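Conserved domain protein (Porphyromonas gingivalis, PDB 3PNN) probably transfers a sugar from an activated donor to an acceptor, forming a glycosidic linkage, as a cytoplasmic glycosyltransferase with an alpha/beta/alpha Rossmann-like fold. Local coordinates at residues I44-G49 with G131-A136; V54-F59 with V80-D85. One frame throughout, in Å; residues are numbered along the deposited sequence.

Contact 1. Residues I44-G49 with G131-A136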
# COMPACT_ATOMS: atom_id res chain seq x y z
N ILE A 44 10.04 -11.99 -2.94
CA ILE A 44 10.83 -12.94 -3.70
C ILE A 44 10.54 -14.36 -3.21
O ILE A 44 10.27 -15.25 -4.02
CB ILE A 44 12.35 -12.65 -3.60
CG1 ILE A 44 12.67 -11.34 -4.35
CG2 ILE A 44 13.16 -13.83 -4.15
CD1 ILE A 44 14.12 -10.85 -4.16
N ARG A 45 10.58 -14.57 -1.90
CA ARG A 45 10.33 -15.89 -1.34
C ARG A 45 8.94 -16.40 -1.72
O ARG A 45 8.73 -17.61 -1.91
CB ARG A 45 10.44 -15.89 0.20
CG ARG A 45 11.84 -15.81 0.75
CD ARG A 45 11.92 -16.36 2.18
NE ARG A 45 11.36 -15.48 3.20
CZ ARG A 45 11.68 -15.55 4.50
NH1 ARG A 45 12.55 -16.47 4.91
NH2 ARG A 45 11.14 -14.71 5.38
N ALA A 46 7.98 -15.48 -1.82
CA ALA A 46 6.59 -15.84 -2.11
C ALA A 46 6.33 -16.11 -3.59
O ALA A 46 5.26 -16.60 -3.96
CB ALA A 46 5.64 -14.76 -1.60
N GLY A 47 7.29 -15.79 -4.44
CA GLY A 47 7.18 -16.12 -5.85
C GLY A 47 6.74 -14.98 -6.76
O GLY A 47 6.29 -15.23 -7.89
N PHE A 48 6.88 -13.74 -6.30
CA PHE A 48 6.67 -12.59 -7.18
C PHE A 48 7.78 -12.55 -8.22
O PHE A 48 8.91 -12.90 -7.92
CB PHE A 48 6.60 -11.28 -6.39
CG PHE A 48 5.29 -11.07 -5.69
CD1 PHE A 48 4.29 -10.31 -6.29
CD2 PHE A 48 5.05 -11.65 -4.45
CE1 PHE A 48 3.06 -10.13 -5.66
CE2 PHE A 48 3.81 -11.48 -3.81
CZ PHE A 48 2.83 -10.72 -4.42
N GLY A 49 7.45 -12.13 -9.44
CA GLY A 49 8.38 -12.22 -10.56
C GLY A 49 9.18 -10.98 -10.89
O GLY A 49 10.21 -11.06 -11.55
N GLY A 131 1.48 -12.64 4.49
CA GLY A 131 0.76 -11.66 3.69
C GLY A 131 1.14 -11.80 2.23
O GLY A 131 0.28 -11.89 1.35
N PHE A 132 2.44 -11.82 1.96
CA PHE A 132 2.91 -12.07 0.59
C PHE A 132 2.52 -13.44 0.06
O PHE A 132 2.21 -13.59 -1.13
CB PHE A 132 4.42 -11.86 0.49
CG PHE A 132 4.83 -10.45 0.74
CD1 PHE A 132 4.78 -9.52 -0.29
CD2 PHE A 132 5.17 -10.03 2.02
CE1 PHE A 132 5.12 -8.20 -0.06
CE2 PHE A 132 5.51 -8.71 2.26
CZ PHE A 132 5.49 -7.78 1.21
N GLU A 133 2.53 -14.46 0.92
CA GLU A 133 2.16 -15.81 0.47
C GLU A 133 0.71 -15.93 0.03
O GLU A 133 0.42 -16.49 -1.03
CB GLU A 133 2.47 -16.87 1.55
CG GLU A 133 3.98 -17.00 1.82
CD GLU A 133 4.29 -17.94 2.98
OE1 GLU A 133 3.50 -17.99 3.96
OE2 GLU A 133 5.33 -18.62 2.91
N VAL A 134 -0.23 -15.43 0.84
CA VAL A 134 -1.63 -15.56 0.44
C VAL A 134 -1.92 -14.69 -0.78
O VAL A 134 -2.72 -15.06 -1.65
CB VAL A 134 -2.62 -15.21 1.59
CG1 VAL A 134 -2.44 -16.20 2.76
CG2 VAL A 134 -2.45 -13.76 2.05
N LEU A 135 -1.25 -13.55 -0.86
CA LEU A 135 -1.49 -12.63 -1.98
C LEU A 135 -0.97 -13.19 -3.30
O LEU A 135 -1.67 -13.16 -4.33
CB LEU A 135 -0.84 -11.27 -1.69
CG LEU A 135 -1.07 -10.11 -2.65
CD1 LEU A 135 -2.55 -9.92 -2.91
CD2 LEU A 135 -0.45 -8.87 -2.02
N ALA A 136 0.25 -13.71 -3.28
CA ALA A 136 0.81 -14.31 -4.48
C ALA A 136 -0.07 -15.47 -4.95
O ALA A 136 -0.34 -15.62 -6.15
CB ALA A 136 2.25 -14.78 -4.23
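A46 and F132 face each other where the end of helix 35-46 meets helix 129-140, their CB atoms 3.8 Å apart and each CB directed at the opposing segment. The small A46 lets the backbones close in: the CA atoms of A46 and E133 lie 5.1 Å apart. One turn along, the methyl of A136 lies 3.5 Å from A46 O and 3.7 Å from F48 CE2. Just past the helix, G47 makes a Schellman motif with positive phi (100°), after which the end of the F48 side chain reaches helix 129-140. With CG beside its own backbone N and anti to the carbonyl carbon (chi1 -77°), the F48 ring presents its rim: F132 O and L135 CG lie near the ring plane, while A136 CB approaches obliquely. F48 CE2 in turn meets the edge of the F132 ring at CD1, 4.1 Å away, so the two phenyl groups touch without stacking. F48 also packs on A119, and F132 on I121, of strand 118-122. F132 O already accepts from A136 N within its helix, and the two segments are held by apolar van der Waals contact, without hydrogen bonds or salt bridges across them.

Contact 2. Residues V54-F59 with V80-D85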
# COMPACT_ATOMS: atom_id res chain seq x y z
N VAL A 54 6.94 3.05 -8.06
CA VAL A 54 6.61 4.41 -8.49
C VAL A 54 7.33 5.39 -7.57
O VAL A 54 7.19 5.33 -6.35
CB VAL A 54 5.09 4.68 -8.51
CG1 VAL A 54 4.44 4.35 -7.17
CG2 VAL A 54 4.81 6.13 -8.95
N ILE A 55 8.14 6.26 -8.16
CA ILE A 55 8.88 7.28 -7.42
C ILE A 55 8.65 8.63 -8.11
O ILE A 55 7.76 8.75 -8.95
CB ILE A 55 10.39 6.96 -7.37
CG1 ILE A 55 11.00 6.94 -8.78
CG2 ILE A 55 10.66 5.63 -6.66
CD1 ILE A 55 12.55 7.06 -8.76
N ARG A 56 9.45 9.64 -7.76
CA ARG A 56 9.41 10.90 -8.50
C ARG A 56 10.81 11.24 -9.02
O ARG A 56 11.80 10.78 -8.46
CB ARG A 56 8.83 12.03 -7.64
CG ARG A 56 7.50 11.62 -7.01
CD ARG A 56 6.75 12.76 -6.32
NE ARG A 56 5.54 12.22 -5.70
CZ ARG A 56 5.16 12.45 -4.44
NH1 ARG A 56 5.87 13.26 -3.66
NH2 ARG A 56 4.05 11.88 -3.98
N HIS A 57 10.88 12.02 -10.09
CA HIS A 57 12.18 12.36 -10.67
C HIS A 57 13.08 13.10 -9.69
O HIS A 57 14.30 12.97 -9.74
CB HIS A 57 12.00 13.20 -11.94
CG HIS A 57 11.48 12.43 -13.11
ND1 HIS A 57 12.23 11.47 -13.76
CD2 HIS A 57 10.29 12.48 -13.75
CE1 HIS A 57 11.51 10.96 -14.75
NE2 HIS A 57 10.33 11.55 -14.77
N SER A 58 12.47 13.87 -8.78
CA SER A 58 13.23 14.68 -7.82
C SER A 58 14.18 13.87 -6.93
O SER A 58 15.14 14.42 -6.38
CB SER A 58 12.30 15.53 -6.95
OG SER A 58 11.66 14.75 -5.96
N PHE A 59 13.93 12.58 -6.77
CA PHE A 59 14.85 11.75 -5.99
C PHE A 59 15.30 10.49 -6.72
O PHE A 59 15.72 9.52 -6.11
CB PHE A 59 14.29 11.43 -4.59
CG PHE A 59 12.98 10.68 -4.59
CD1 PHE A 59 12.95 9.31 -4.46
CD2 PHE A 59 11.77 11.36 -4.66
CE1 PHE A 59 11.75 8.61 -4.43
CE2 PHE A 59 10.56 10.67 -4.64
CZ PHE A 59 10.55 9.29 -4.52
N VAL A 80 8.77 3.70 -12.41
CA VAL A 80 7.82 4.60 -13.06
C VAL A 80 7.72 5.86 -12.23
O VAL A 80 8.14 5.88 -11.07
CB VAL A 80 6.43 3.96 -13.30
CG1 VAL A 80 6.56 2.72 -14.18
CG2 VAL A 80 5.71 3.61 -11.97
N PHE A 81 7.20 6.94 -12.82
CA PHE A 81 7.32 8.25 -12.19
C PHE A 81 5.99 8.96 -12.01
O PHE A 81 5.23 9.14 -12.96
CB PHE A 81 8.27 9.14 -13.02
CG PHE A 81 9.65 8.58 -13.11
CD1 PHE A 81 10.60 8.89 -12.15
CD2 PHE A 81 9.99 7.69 -14.12
CE1 PHE A 81 11.88 8.34 -12.21
CE2 PHE A 81 11.26 7.15 -14.20
CZ PHE A 81 12.21 7.47 -13.23
N GLN A 82 5.71 9.39 -10.78
CA GLN A 82 4.50 10.16 -10.51
C GLN A 82 4.81 11.64 -10.58
O GLN A 82 5.55 12.16 -9.75
CB GLN A 82 3.93 9.84 -9.13
CG GLN A 82 2.65 10.63 -8.79
CD GLN A 82 2.23 10.54 -7.33
OE1 GLN A 82 3.07 10.47 -6.43
NE2 GLN A 82 0.92 10.56 -7.08
N GLU A 83 4.26 12.32 -11.59
CA GLU A 83 4.42 13.77 -11.71
C GLU A 83 3.05 14.46 -11.76
O GLU A 83 2.05 13.87 -12.17
CB GLU A 83 5.26 14.13 -12.93
CG GLU A 83 6.63 13.43 -13.00
CD GLU A 83 7.55 13.72 -11.80
OE1 GLU A 83 7.46 14.82 -11.21
OE2 GLU A 83 8.37 12.84 -11.45
N LEU A 84 3.02 15.72 -11.34
CA LEU A 84 1.78 16.48 -11.27
C LEU A 84 1.08 16.63 -12.63
O LEU A 84 -0.14 16.70 -12.69
CB LEU A 84 2.04 17.87 -10.67
CG LEU A 84 2.48 17.93 -9.21
CD1 LEU A 84 3.04 19.32 -8.87
CD2 LEU A 84 1.32 17.56 -8.28
N ASP A 85 1.87 16.67 -13.70
CA ASP A 85 1.32 16.93 -15.03
C ASP A 85 0.94 15.65 -15.79
O ASP A 85 0.54 15.71 -16.95
CB ASP A 85 2.28 17.79 -15.87
CG ASP A 85 3.59 17.08 -16.20
OD1 ASP A 85 3.80 15.95 -15.72
OD2 ASP A 85 4.41 17.66 -16.94
O HOH W 1 9.71 15.23 -9.31
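I55 and F81 sit at the end of a parallel strand pairing, which is carried by two nearly straight backbone bonds: I55 N donates to V80 O (2.9 Å) and Q82 N to I55 O (2.8 Å). Weaker CA-H...O contacts from V54 and F81 flank them. On one face V54 CB packs against V80 CG2; on the other, the end of I55 reaches F81 CE1 obliquely with its CD1, 3.7 Å away.

The aromatic interaction is an offset stack of H57 on F81, their planes only 6° apart and centroids 3.9 Å apart. H57 CE1 lies over the centre of the phenyl ring, and H57 ND1 is hydrogen-bonded to E60 OE1, which would steady the imidazole's rotation.

Strands 50-55 and 77-81, with helix 60-71 between them, form a beta-alpha-beta unit of the Rossmann-like fold, and the polar contacts gather where the loops leave the C-terminal ends of the strands.

There R56 and Q82 run side by side. The arginine, extended from CG to NE, grips OE1 of Q82 side-on through NE (3.1 Å) and NH2 (3.0 Å). OE1 lies in the guanidinium plane, but both nitrogens reach it from the same face of the amide, whose plane is turned 42° from the guanidinium. H105 ND1 pairs with Q82 NE2, while R56 NH2 also bonds a glycerol, probably from the crystallisation liquor.

E83, bent at chi2 (-59°), turns its carboxylate back to the 3-10 turn: OE2 receives H57 N at 3.0 Å, and a water bridges OE1 to S58 N.

Overall arrangement
Both contacts belong to the Rossmann-like part of the chain, and consecutive elements tie them together: helix 35-46 in contact 1 leads into strand 50-55 of contact 2. The loop closed by contact 1 encloses contact 2 along the sequence, yet their centres are 26 Å apart and their nearest atoms about 14 Å. Contact 1 is buried and joins two helices, against which strand 118-122 also packs; its chemistry is apolar. Contact 2, partly buried, starts as strand pairing and runs out into loops, where charged and amide groups, a water and an aromatic stack take over. The apolar contact lies in the interior, whereas the polar one reaches the surface, where H57 is exposed.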